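Local coordinates for TOG array regulator of axonemal microtubules protein 1 (Mus musculus, PDB 5DN7), which binds microtubules and promotes their polymerization through HEAT-repeat TOG domains, and takes part in ciliogenesis and the control of cilium length, at residues A110-V115 and K129-L134; Q125-I130 and R159-N164; P189-S194 and Q200-A205; E204-L209 and N219-A224. All coordinates share one frame; numbering follows the deposited sequence.

Interaction 1. Residues A110-V115 and K129-L134; sequences AASVKV and KIFLKL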
loop_
_atom_site.group_PDB
_atom_site.type_symbol
_atom_site.label_atom_id
_atom_site.label_comp_id
_atom_site.label_asym_id
_atom_site.label_seq_id
_atom_site.Cartn_x
_atom_site.Cartn_y
_atom_site.Cartn_z
ATOM N N ALA A 110 3.440 1.989 8.262
ATOM C CA ALA A 110 2.404 2.553 9.130
ATOM C C ALA A 110 1.994 3.934 8.599
ATOM O O ALA A 110 0.779 4.264 8.471
ATOM C CB ALA A 110 2.889 2.649 10.565
ATOM N N ALA A 111 3.017 4.719 8.251
ATOM C CA ALA A 111 2.791 6.040 7.662
ATOM C C ALA A 111 1.927 5.935 6.413
ATOM O O ALA A 111 0.999 6.717 6.217
ATOM C CB ALA A 111 4.111 6.725 7.341
ATOM N N SER A 112 2.201 4.951 5.575
ATOM C CA SER A 112 1.458 4.835 4.330
ATOM C C SER A 112 0.027 4.325 4.536
ATOM O O SER A 112 -0.903 4.719 3.812
ATOM C CB SER A 112 2.221 3.940 3.368
ATOM O OG SER A 112 3.505 4.505 3.128
ATOM N N VAL A 113 -0.165 3.467 5.527
ATOM C CA VAL A 113 -1.494 2.956 5.798
ATOM C C VAL A 113 -2.394 4.081 6.336
ATOM O O VAL A 113 -3.586 4.149 5.988
ATOM C CB VAL A 113 -1.468 1.773 6.803
ATOM C CG1 VAL A 113 -2.892 1.435 7.259
ATOM C CG2 VAL A 113 -0.808 0.557 6.170
ATOM N N LYS A 114 -1.831 4.958 7.172
ATOM C CA LYS A 114 -2.600 6.102 7.668
ATOM C C LYS A 114 -3.369 6.876 6.574
ATOM O O LYS A 114 -4.535 7.217 6.766
ATOM C CB LYS A 114 -1.686 7.075 8.412
ATOM C CG LYS A 114 -2.438 8.273 8.967
ATOM C CD LYS A 114 -1.508 9.304 9.589
ATOM C CE LYS A 114 -0.819 8.763 10.823
ATOM N NZ LYS A 114 0.079 9.772 11.446
ATOM N N VAL A 115 -2.728 7.154 5.435
ATOM C CA VAL A 115 -3.352 7.983 4.406
ATOM C C VAL A 115 -4.231 7.184 3.436
ATOM O O VAL A 115 -4.801 7.752 2.516
ATOM C CB VAL A 115 -2.297 8.768 3.576
ATOM C CG1 VAL A 115 -1.519 9.722 4.470
ATOM C CG2 VAL A 115 -1.366 7.808 2.789
ATOM N N LYS A 129 3.063 5.036 -5.351
ATOM C CA LYS A 129 4.515 5.136 -5.604
ATOM C C LYS A 129 5.321 4.535 -4.456
ATOM O O LYS A 129 6.236 3.692 -4.662
ATOM C CB LYS A 129 4.946 6.589 -5.819
ATOM C CG LYS A 129 4.538 7.184 -7.165
ATOM C CD LYS A 129 4.716 8.699 -7.117
ATOM C CE LYS A 129 4.329 9.349 -8.421
ATOM N NZ LYS A 129 4.086 10.800 -8.186
ATOM N N ILE A 130 4.965 4.938 -3.234
ATOM C CA ILE A 130 5.697 4.419 -2.077
ATOM C C ILE A 130 5.637 2.887 -1.976
ATOM O O ILE A 130 6.679 2.228 -1.886
ATOM C CB ILE A 130 5.196 5.045 -0.771
ATOM C CG1 ILE A 130 5.579 6.520 -0.741
ATOM C CG2 ILE A 130 5.851 4.373 0.410
ATOM C CD1 ILE A 130 4.676 7.368 0.103
ATOM N N PHE A 131 4.437 2.311 -1.998
ATOM C CA PHE A 131 4.321 0.859 -1.858
ATOM C C PHE A 131 5.061 0.083 -2.972
ATOM O O PHE A 131 5.633 -0.971 -2.696
ATOM C CB PHE A 131 2.845 0.428 -1.808
ATOM C CG PHE A 131 2.201 0.607 -0.454
ATOM C CD1 PHE A 131 2.615 -0.153 0.626
ATOM C CD2 PHE A 131 1.186 1.540 -0.261
ATOM C CE1 PHE A 131 2.036 0.011 1.876
ATOM C CE2 PHE A 131 0.593 1.701 0.990
ATOM C CZ PHE A 131 1.027 0.932 2.064
ATOM N N LEU A 132 5.046 0.592 -4.211
ATOM C CA LEU A 132 5.746 -0.097 -5.280
ATOM C C LEU A 132 7.248 -0.021 -5.073
ATOM O O LEU A 132 7.966 -1.011 -5.322
ATOM C CB LEU A 132 5.372 0.469 -6.656
ATOM C CG LEU A 132 3.977 0.016 -7.108
ATOM C CD1 LEU A 132 3.410 0.885 -8.248
ATOM C CD2 LEU A 132 4.018 -1.457 -7.492
ATOM N N LYS A 133 7.738 1.132 -4.612
ATOM C CA LYS A 133 9.163 1.217 -4.280
ATOM C C LYS A 133 9.538 0.191 -3.180
ATOM O O LYS A 133 10.532 -0.558 -3.307
ATOM C CB LYS A 133 9.530 2.636 -3.842
ATOM C CG LYS A 133 11.025 2.898 -3.826
ATOM C CD LYS A 133 11.610 2.694 -5.227
ATOM C CE LYS A 133 13.104 2.956 -5.292
ATOM N NZ LYS A 133 13.492 3.288 -6.714
ATOM N N LEU A 134 8.727 0.156 -2.118
ATOM C CA LEU A 134 8.941 -0.792 -1.033
ATOM C C LEU A 134 9.023 -2.213 -1.570
ATOM O O LEU A 134 9.946 -2.944 -1.241
ATOM C CB LEU A 134 7.837 -0.709 0.023
ATOM C CG LEU A 134 7.757 0.532 0.923
ATOM C CD1 LEU A 134 6.649 0.354 1.956
ATOM C CD2 LEU A 134 9.086 0.847 1.600
#

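Interaction 2. Residues Q125-I130 and R159-N164; sequences QEYMKI and REEVVN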
loop_
_atom_site.group_PDB
_atom_site.type_symbol
_atom_site.label_atom_id
_atom_site.label_comp_id
_atom_site.label_asym_id
_atom_site.label_seq_id
_atom_site.Cartn_x
_atom_site.Cartn_y
_atom_site.Cartn_z
ATOM N N GLN A 125 -1.907 8.509 -5.711
ATOM C CA GLN A 125 -0.716 8.553 -6.565
ATOM C C GLN A 125 0.546 8.395 -5.714
ATOM O O GLN A 125 1.410 7.521 -5.973
ATOM C CB GLN A 125 -0.626 9.864 -7.349
ATOM C CG GLN A 125 -1.397 9.889 -8.642
ATOM C CD GLN A 125 -1.409 11.270 -9.282
ATOM O OE1 GLN A 125 -0.888 12.238 -8.714
ATOM N NE2 GLN A 125 -2.030 11.375 -10.457
ATOM N N GLU A 126 0.646 9.246 -4.691
ATOM C CA GLU A 126 1.861 9.168 -3.885
ATOM C C GLU A 126 1.994 7.860 -3.085
ATOM O O GLU A 126 3.089 7.265 -3.038
ATOM C CB GLU A 126 1.954 10.373 -2.951
ATOM C CG GLU A 126 2.026 11.687 -3.723
ATOM C CD GLU A 126 3.204 11.727 -4.690
ATOM O OE1 GLU A 126 4.266 11.145 -4.373
ATOM O OE2 GLU A 126 3.075 12.338 -5.775
ATOM N N TYR A 127 0.916 7.370 -2.476
ATOM C CA TYR A 127 1.156 6.173 -1.677
ATOM C C TYR A 127 1.352 4.928 -2.553
ATOM O O TYR A 127 2.060 4.001 -2.147
ATOM C CB TYR A 127 0.077 5.951 -0.604
ATOM C CG TYR A 127 -1.341 5.611 -0.994
ATOM C CD1 TYR A 127 -1.657 4.425 -1.656
ATOM C CD2 TYR A 127 -2.393 6.440 -0.585
ATOM C CE1 TYR A 127 -2.980 4.107 -1.958
ATOM C CE2 TYR A 127 -3.708 6.132 -0.876
ATOM C CZ TYR A 127 -4.000 4.970 -1.557
ATOM O OH TYR A 127 -5.316 4.685 -1.837
ATOM N N MET A 128 0.784 4.908 -3.752
ATOM C CA MET A 128 1.070 3.801 -4.665
ATOM C C MET A 128 2.549 3.830 -5.082
ATOM O O MET A 128 3.221 2.755 -5.150
ATOM C CB MET A 128 0.166 3.842 -5.904
ATOM C CG MET A 128 -1.296 3.419 -5.673
ATOM S SD MET A 128 -1.486 1.888 -4.699
ATOM C CE MET A 128 -0.468 0.711 -5.614
ATOM N N LYS A 129 3.063 5.036 -5.351
ATOM C CA LYS A 129 4.515 5.136 -5.604
ATOM C C LYS A 129 5.321 4.535 -4.456
ATOM O O LYS A 129 6.236 3.692 -4.662
ATOM C CB LYS A 129 4.946 6.589 -5.819
ATOM C CG LYS A 129 4.538 7.184 -7.165
ATOM C CD LYS A 129 4.716 8.699 -7.117
ATOM C CE LYS A 129 4.329 9.349 -8.421
ATOM N NZ LYS A 129 4.086 10.800 -8.186
ATOM N N ILE A 130 4.965 4.938 -3.234
ATOM C CA ILE A 130 5.697 4.419 -2.077
ATOM C C ILE A 130 5.637 2.887 -1.976
ATOM O O ILE A 130 6.679 2.228 -1.886
ATOM C CB ILE A 130 5.196 5.045 -0.771
ATOM C CG1 ILE A 130 5.579 6.520 -0.741
ATOM C CG2 ILE A 130 5.851 4.373 0.410
ATOM C CD1 ILE A 130 4.676 7.368 0.103
ATOM N N ARG A 159 -9.149 -1.169 4.276
ATOM C CA ARG A 159 -9.266 -2.573 3.885
ATOM C C ARG A 159 -9.308 -2.723 2.354
ATOM O O ARG A 159 -8.593 -3.559 1.759
ATOM C CB ARG A 159 -10.509 -3.200 4.544
ATOM C CG ARG A 159 -10.508 -3.054 6.093
ATOM C CD ARG A 159 -11.395 -4.061 6.795
ATOM N NE ARG A 159 -12.799 -3.973 6.399
ATOM C CZ ARG A 159 -13.668 -3.074 6.878
ATOM N NH1 ARG A 159 -13.277 -2.162 7.765
ATOM N NH2 ARG A 159 -14.934 -3.090 6.462
ATOM N N GLU A 160 -10.156 -1.901 1.736
ATOM C CA GLU A 160 -10.311 -1.881 0.286
ATOM C C GLU A 160 -8.966 -1.682 -0.432
ATOM O O GLU A 160 -8.619 -2.444 -1.320
ATOM C CB GLU A 160 -11.283 -0.783 -0.130
ATOM C CG GLU A 160 -11.795 -0.939 -1.557
ATOM C CD GLU A 160 -12.468 0.336 -2.120
ATOM O OE1 GLU A 160 -13.005 1.168 -1.344
ATOM O OE2 GLU A 160 -12.464 0.487 -3.364
ATOM N N GLU A 161 -8.230 -0.654 -0.016
ATOM C CA GLU A 161 -6.931 -0.337 -0.587
ATOM C C GLU A 161 -5.841 -1.357 -0.278
ATOM O O GLU A 161 -4.940 -1.535 -1.082
ATOM C CB GLU A 161 -6.485 1.035 -0.106
ATOM C CG GLU A 161 -7.245 2.146 -0.805
ATOM C CD GLU A 161 -7.068 2.085 -2.321
ATOM O OE1 GLU A 161 -6.072 2.643 -2.832
ATOM O OE2 GLU A 161 -7.926 1.482 -3.003
ATOM N N VAL A 162 -5.906 -2.012 0.885
ATOM C CA VAL A 162 -5.026 -3.142 1.153
ATOM C C VAL A 162 -5.222 -4.194 0.066
ATOM O O VAL A 162 -4.247 -4.682 -0.552
ATOM C CB VAL A 162 -5.300 -3.776 2.539
ATOM C CG1 VAL A 162 -4.625 -5.147 2.632
ATOM C CG2 VAL A 162 -4.808 -2.861 3.649
ATOM N N VAL A 163 -6.489 -4.531 -0.183
ATOM C CA VAL A 163 -6.747 -5.522 -1.220
ATOM C C VAL A 163 -6.260 -5.028 -2.609
ATOM O O VAL A 163 -5.637 -5.780 -3.366
ATOM C CB VAL A 163 -8.242 -5.892 -1.305
ATOM C CG1 VAL A 163 -8.449 -7.028 -2.319
ATOM C CG2 VAL A 163 -8.753 -6.292 0.043
ATOM N N ASN A 164 -6.497 -3.759 -2.924
ATOM C CA ASN A 164 -6.070 -3.274 -4.241
ATOM C C ASN A 164 -4.550 -3.264 -4.402
ATOM O O ASN A 164 -4.032 -3.503 -5.493
ATOM C CB ASN A 164 -6.611 -1.868 -4.522
ATOM C CG ASN A 164 -8.091 -1.863 -4.923
ATOM O OD1 ASN A 164 -8.590 -2.790 -5.569
ATOM N ND2 ASN A 164 -8.791 -0.801 -4.540
#

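Interaction 3. Residues P189-S194 and Q200-A205; sequences PALVDS and QAALEA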
loop_
_atom_site.group_PDB
_atom_site.type_symbol
_atom_site.label_atom_id
_atom_site.label_comp_id
_atom_site.label_asym_id
_atom_site.label_seq_id
_atom_site.Cartn_x
_atom_site.Cartn_y
_atom_site.Cartn_z
ATOM N N PRO A 189 -10.782 -13.355 4.036
ATOM C CA PRO A 189 -11.764 -12.642 4.866
ATOM C C PRO A 189 -12.381 -11.422 4.183
ATOM O O PRO A 189 -13.482 -10.999 4.537
ATOM C CB PRO A 189 -10.947 -12.209 6.083
ATOM C CG PRO A 189 -9.851 -13.209 6.160
ATOM C CD PRO A 189 -9.508 -13.539 4.755
ATOM N N ALA A 190 -11.683 -10.857 3.207
ATOM C CA ALA A 190 -12.222 -9.700 2.513
ATOM C C ALA A 190 -13.407 -10.111 1.627
ATOM O O ALA A 190 -14.260 -9.289 1.277
ATOM C CB ALA A 190 -11.133 -9.032 1.697
ATOM N N LEU A 191 -13.464 -11.393 1.279
ATOM C CA LEU A 191 -14.572 -11.929 0.493
ATOM C C LEU A 191 -15.889 -11.835 1.261
ATOM O O LEU A 191 -16.949 -11.792 0.654
ATOM C CB LEU A 191 -14.313 -13.382 0.099
ATOM C CG LEU A 191 -13.228 -13.669 -0.957
ATOM C CD1 LEU A 191 -13.013 -15.139 -1.127
ATOM C CD2 LEU A 191 -13.649 -13.065 -2.266
ATOM N N VAL A 192 -15.827 -11.808 2.592
ATOM C CA VAL A 192 -17.044 -11.718 3.389
ATOM C C VAL A 192 -17.128 -10.416 4.180
ATOM O O VAL A 192 -17.809 -10.352 5.193
ATOM C CB VAL A 192 -17.171 -12.891 4.399
ATOM C CG1 VAL A 192 -17.477 -14.171 3.689
ATOM C CG2 VAL A 192 -15.895 -13.042 5.231
ATOM N N ASP A 193 -16.432 -9.385 3.720
ATOM C CA ASP A 193 -16.436 -8.108 4.410
ATOM C C ASP A 193 -17.856 -7.530 4.372
ATOM O O ASP A 193 -18.630 -7.846 3.465
ATOM C CB ASP A 193 -15.427 -7.155 3.765
ATOM C CG ASP A 193 -15.069 -5.977 4.659
ATOM O OD1 ASP A 193 -15.829 -4.980 4.698
ATOM O OD2 ASP A 193 -14.006 -6.026 5.312
ATOM N N SER A 194 -18.197 -6.706 5.365
ATOM C CA SER A 194 -19.508 -6.070 5.428
ATOM C C SER A 194 -19.697 -5.079 4.283
ATOM O O SER A 194 -20.826 -4.788 3.878
ATOM C CB SER A 194 -19.691 -5.339 6.764
ATOM O OG SER A 194 -18.784 -4.248 6.874
ATOM N N GLN A 200 -15.832 -6.682 -3.619
ATOM C CA GLN A 200 -15.562 -6.555 -5.048
ATOM C C GLN A 200 -14.060 -6.572 -5.319
ATOM O O GLN A 200 -13.598 -7.201 -6.271
ATOM C CB GLN A 200 -16.181 -5.268 -5.599
ATOM C CG GLN A 200 -17.695 -5.313 -5.721
ATOM C CD GLN A 200 -18.277 -4.010 -6.234
ATOM O OE1 GLN A 200 -19.271 -4.004 -6.960
ATOM N NE2 GLN A 200 -17.658 -2.897 -5.858
ATOM N N ALA A 201 -13.305 -5.882 -4.469
ATOM C CA ALA A 201 -11.843 -5.886 -4.549
ATOM C C ALA A 201 -11.299 -7.295 -4.367
ATOM O O ALA A 201 -10.422 -7.733 -5.124
ATOM C CB ALA A 201 -11.244 -4.949 -3.522
ATOM N N ALA A 202 -11.831 -8.003 -3.370
ATOM C CA ALA A 202 -11.359 -9.343 -3.035
ATOM C C ALA A 202 -11.666 -10.358 -4.135
ATOM O O ALA A 202 -10.884 -11.272 -4.353
ATOM C CB ALA A 202 -11.964 -9.816 -1.707
ATOM N N LEU A 203 -12.809 -10.218 -4.802
ATOM C CA LEU A 203 -13.111 -11.090 -5.933
ATOM C C LEU A 203 -12.126 -10.837 -7.085
ATOM O O LEU A 203 -11.621 -11.786 -7.692
ATOM C CB LEU A 203 -14.567 -10.894 -6.391
ATOM C CG LEU A 203 -15.600 -11.378 -5.350
ATOM C CD1 LEU A 203 -16.978 -10.763 -5.591
ATOM C CD2 LEU A 203 -15.696 -12.910 -5.306
ATOM N N GLU A 204 -11.823 -9.571 -7.376
ATOM C CA GLU A 204 -10.784 -9.312 -8.389
ATOM C C GLU A 204 -9.449 -9.934 -8.002
ATOM O O GLU A 204 -8.739 -10.542 -8.850
ATOM C CB GLU A 204 -10.592 -7.810 -8.609
ATOM C CG GLU A 204 -11.774 -7.131 -9.267
ATOM C CD GLU A 204 -12.022 -7.586 -10.716
ATOM O OE1 GLU A 204 -11.227 -7.232 -11.623
ATOM O OE2 GLU A 204 -13.038 -8.286 -10.947
ATOM N N ALA A 205 -9.101 -9.792 -6.720
ATOM C CA ALA A 205 -7.861 -10.368 -6.241
ATOM C C ALA A 205 -7.888 -11.873 -6.441
ATOM O O ALA A 205 -6.898 -12.444 -6.867
ATOM C CB ALA A 205 -7.606 -10.026 -4.784
#

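Interaction 4. Residues E204-L209 and N219-A224; sequences EAFAVL and NVLFKA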
loop_
_atom_site.group_PDB
_atom_site.type_symbol
_atom_site.label_atom_id
_atom_site.label_comp_id
_atom_site.label_asym_id
_atom_site.label_seq_id
_atom_site.Cartn_x
_atom_site.Cartn_y
_atom_site.Cartn_z
ATOM N N GLU A 204 -11.823 -9.571 -7.376
ATOM C CA GLU A 204 -10.784 -9.312 -8.389
ATOM C C GLU A 204 -9.449 -9.934 -8.002
ATOM O O GLU A 204 -8.739 -10.542 -8.850
ATOM C CB GLU A 204 -10.592 -7.810 -8.609
ATOM C CG GLU A 204 -11.774 -7.131 -9.267
ATOM C CD GLU A 204 -12.022 -7.586 -10.716
ATOM O OE1 GLU A 204 -11.227 -7.232 -11.623
ATOM O OE2 GLU A 204 -13.038 -8.286 -10.947
ATOM N N ALA A 205 -9.101 -9.792 -6.720
ATOM C CA ALA A 205 -7.861 -10.368 -6.241
ATOM C C ALA A 205 -7.888 -11.873 -6.441
ATOM O O ALA A 205 -6.898 -12.444 -6.867
ATOM C CB ALA A 205 -7.606 -10.026 -4.784
ATOM N N PHE A 206 -9.020 -12.509 -6.163
ATOM C CA PHE A 206 -9.103 -13.956 -6.333
ATOM C C PHE A 206 -8.999 -14.361 -7.813
ATOM O O PHE A 206 -8.422 -15.403 -8.117
ATOM C CB PHE A 206 -10.377 -14.510 -5.674
ATOM C CG PHE A 206 -10.116 -15.103 -4.277
ATOM C CD1 PHE A 206 -9.637 -14.303 -3.246
ATOM C CD2 PHE A 206 -10.286 -16.460 -4.030
ATOM C CE1 PHE A 206 -9.353 -14.843 -1.978
ATOM C CE2 PHE A 206 -9.986 -17.014 -2.770
ATOM C CZ PHE A 206 -9.533 -16.198 -1.748
ATOM N N ALA A 207 -9.519 -13.543 -8.729
ATOM C CA ALA A 207 -9.322 -13.813 -10.153
ATOM C C ALA A 207 -7.831 -13.810 -10.492
ATOM O O ALA A 207 -7.330 -14.720 -11.196
ATOM C CB ALA A 207 -10.073 -12.789 -11.023
ATOM N N VAL A 208 -7.113 -12.808 -9.981
ATOM C CA VAL A 208 -5.669 -12.767 -10.228
ATOM C C VAL A 208 -4.899 -13.932 -9.569
ATOM O O VAL A 208 -3.929 -14.464 -10.139
ATOM C CB VAL A 208 -5.048 -11.441 -9.756
ATOM C CG1 VAL A 208 -3.565 -11.411 -10.108
ATOM C CG2 VAL A 208 -5.758 -10.275 -10.422
ATOM N N LEU A 209 -5.310 -14.328 -8.374
ATOM C CA LEU A 209 -4.708 -15.508 -7.753
ATOM C C LEU A 209 -4.949 -16.752 -8.605
ATOM O O LEU A 209 -4.033 -17.512 -8.833
ATOM C CB LEU A 209 -5.243 -15.733 -6.344
ATOM C CG LEU A 209 -4.814 -14.683 -5.326
ATOM C CD1 LEU A 209 -5.576 -14.897 -4.048
ATOM C CD2 LEU A 209 -3.304 -14.783 -5.082
ATOM N N ASN A 219 -7.905 -25.329 -6.411
ATOM C CA ASN A 219 -8.407 -26.132 -5.346
ATOM C C ASN A 219 -8.148 -25.421 -4.026
ATOM O O ASN A 219 -8.942 -25.453 -3.161
ATOM C CB ASN A 219 -7.703 -27.483 -5.384
ATOM C CG ASN A 219 -8.140 -28.335 -6.565
ATOM O OD1 ASN A 219 -9.215 -28.148 -7.109
ATOM N ND2 ASN A 219 -7.309 -29.261 -6.971
ATOM N N VAL A 220 -7.013 -24.790 -3.914
ATOM C CA VAL A 220 -6.556 -24.101 -2.727
ATOM C C VAL A 220 -7.374 -22.834 -2.513
ATOM O O VAL A 220 -7.591 -22.427 -1.372
ATOM C CB VAL A 220 -5.042 -23.769 -2.814
ATOM C CG1 VAL A 220 -4.760 -22.881 -3.986
ATOM C CG2 VAL A 220 -4.574 -23.102 -1.548
ATOM N N LEU A 221 -7.860 -22.243 -3.610
ATOM C CA LEU A 221 -8.718 -21.067 -3.537
ATOM C C LEU A 221 -10.062 -21.439 -2.963
ATOM O O LEU A 221 -10.663 -20.677 -2.182
ATOM C CB LEU A 221 -8.919 -20.424 -4.913
ATOM C CG LEU A 221 -7.762 -19.610 -5.473
ATOM C CD1 LEU A 221 -8.156 -19.008 -6.799
ATOM C CD2 LEU A 221 -7.372 -18.525 -4.492
ATOM N N PHE A 222 -10.548 -22.614 -3.355
ATOM C CA PHE A 222 -11.812 -23.066 -2.769
ATOM C C PHE A 222 -11.667 -23.469 -1.286
ATOM O O PHE A 222 -12.601 -23.292 -0.489
ATOM C CB PHE A 222 -12.386 -24.208 -3.597
ATOM C CG PHE A 222 -12.669 -23.821 -5.027
ATOM C CD1 PHE A 222 -13.073 -22.533 -5.339
ATOM C CD2 PHE A 222 -12.493 -24.730 -6.061
ATOM C CE1 PHE A 222 -13.330 -22.164 -6.655
ATOM C CE2 PHE A 222 -12.746 -24.365 -7.383
ATOM C CZ PHE A 222 -13.164 -23.078 -7.673
ATOM N N LYS A 223 -10.516 -23.968 -0.889
ATOM C CA LYS A 223 -10.257 -24.185 0.500
ATOM C C LYS A 223 -10.212 -22.861 1.257
ATOM O O LYS A 223 -10.735 -22.769 2.326
ATOM C CB LYS A 223 -8.961 -24.943 0.702
ATOM C CG LYS A 223 -8.948 -26.280 -0.017
ATOM C CD LYS A 223 -7.967 -27.269 0.560
ATOM C CE LYS A 223 -6.962 -27.732 -0.459
ATOM N NZ LYS A 223 -5.591 -27.599 0.085
ATOM N N ALA A 224 -9.566 -21.861 0.679
ATOM C CA ALA A 224 -9.557 -20.525 1.258
ATOM C C ALA A 224 -10.985 -20.010 1.471
ATOM O O ALA A 224 -11.296 -19.479 2.533
ATOM C CB ALA A 224 -8.775 -19.563 0.379
#

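Interaction 1. Residues A110-V115 and K129-L134
Between residues 110-115 and 129-134, S112 makes the main contact, and each part of its short side chain has its own partner. The methylene CB comes up against the far end of the F131 ring, 3.5 Å from F131 CZ and 3.6 Å from F131 CE2. The hydroxyl points past the ring, and S112 OG rests 3.6 Å from I130 CG2, with no bond across the contact. What OG does bond to lies behind it: the carbonyl O of V108, one turn earlier in its own helix. The chi1 of -59° sets OG beside the backbone N, from where it can reach back to that carbonyl, which satisfies this buried hydroxyl within its own helix and leaves only a van der Waals touch with I130.

On the other side the ring does the spanning. The first bond of the F131 side chain does not aim at helix 105-114, but the ring carries CZ across to it. The ring spans helical pieces that run antiparallel at 149° with axes 10.8 Å apart; the closest pair of CA atoms, S112 and I130, is 7.7 Å apart.

The pair lies in the predicted sixth HEAT repeat, in the buried middle of the second TOG region. I130 and L134 also pack on V108, which extends the helix pairing beyond this point. Helix 156-172 adds I165 against F131 and V158 against V113, while V83 and L87 of helix 80-97 press on V115.

Interaction 2. Residues Q125-I130 and R159-N164
Y127 and E161 join two consecutive predicted HEAT repeats of the TOG solenoid, the sixth through helix 121-138 and the seventh through helix 156-172.

Apolar packing comes from around the pair rather than between the segments. V115 and L116 lie against Y127, and M128 reaches I165 and C168 on helix 156-172.

The salt bridge here is local to one helix: K129 NZ meets E126 OE2 at 3.0 Å from above the carboxylate plane, on the side of helix 121-138 that faces helix 80-97.

One hydrogen bond carries the contact itself: Y127 OH donates to E161 OE1 at 2.4 Å, a length so short that its exact value is doubtful. The oxygen lies in the plane of the tyrosine ring, off its edge, and the carboxylate is turned 63° from that plane, the two side chains crossing at roughly a right angle. Y127 holds its ring between backbone N and carbonyl carbon, with chi1 at 67°, and from there the phenol extends toward helix 156-172. A second hydrogen bond steadies the acceptor. With both oxygens of the buried E161 carboxylate facing donors, its rotation is probably fixed and its charge partly offset. N164, whose OD1 is held by Y261, delivers ND2 to E161 OE2 at 2.9 Å, N-H to oxygen angle 166°, with that oxygen only 1° out of the amide plane.

Interaction 3. Residues P189-S194 and Q200-A205
L191 and A202 come within 5.4 Å of each other, CA to CA. Residues 189-191 keep helical torsions after the end of helix 180-187 but lack the regular bonds of a helix; a bond of the i to i+3 type, V192 N to P189 O at 3.2 Å, turns the chain instead, and D193 then goes extended before helix 196-213 begins. Residues 200-205 are regular helix.

The small side chain of A202 is consistent with such closeness. A202 CB is the only side-chain carbon its residue has, and it butts straight into the turn, 3.6 Å from A190 CB and 3.7 Å from the backbone N of L191. Methyl against methyl, the two alanines form the tight centre of the contact. L191 adds to this. Its CG stands beside the backbone N, chi1 -71°; CD1 carries the chain on, while CD2, the branch folded back toward the backbone, lies 3.7 Å from A202 CB. The same methyl also meets L203 CD2 at 3.7 Å, where the two leucines cross obliquely. No hydrogen bond joins the segments; the contact is wholly apolar.

This is the corner between the two helices of the predicted eighth HEAT repeat, folded back on itself over a few residues. Helix 237-246 closes over the leucines, V237 and V241 on L191 and V241 on L203. From the preceding repeat, V163 of helix 156-172 packs on A190 and A201.

Interaction 4. Residues E204-L209 and N219-A224
L221 is the bump here, and the hollow it enters is made by F206 and L209, one turn apart on helix 196-213. Its CD2 methyl does the filling: it lies 3.5 Å from F206 CE2 and 4.0 Å from L209 CB. The other methyl, L221 CD1, stops 3.8 Å from the carbonyl O of F206, so one methyl meets the ring's rim and the other the backbone. F206 in turn runs forward past L221, the two side chains overlapping lengthwise, each pointing toward the other's helix, until its ring reaches helix 219-226. There A224 provides a shallow seat, with A224 CB at the ring edge, 4.1 Å from F206 CZ. L209 CD1 sits 4.2 Å above the plane of the F206 ring on one face, offset toward the rim. The F206 chi1 of -99°, off the staggered value, lays the ring's rim along L221 CD2. An alanine in place of F206 would remove one wall of the hollow and is likely to leave L221 CD2 poorly held and a gap beside A224.

The axes are 11.0 Å apart and the pieces run antiparallel at 151°, and these side chains fill the interval. S184 of helix 180-187 touches both L209 and L221, and F222 is turned to helix 237-246. It is the apolar layer between antiparallel helices that builds a HEAT-type solenoid, here toward the C-terminal end of the second TOG region.

All four contacts are buried, though L203 in interaction 3 is partly exposed; what changes is their place along the solenoid. Interactions 1 and 2 lie near the centre of the chain and share helix 121-138, one pairing it within its repeat, the other tying it to the next. Interactions 3 and 4, centres 11 Å apart toward the C-terminal end, share helix 196-213 and meet where L191 touches F206. The chemistry differs accordingly: 3 and 4 are apolar packing, 1 is van der Waals packing that includes a serine hydroxyl bonded in its own helix, and 2 turns on a polar bond. Interactions 2 and 3 are linked by the R159-D193 salt bridge and by V163 against helix 196-213.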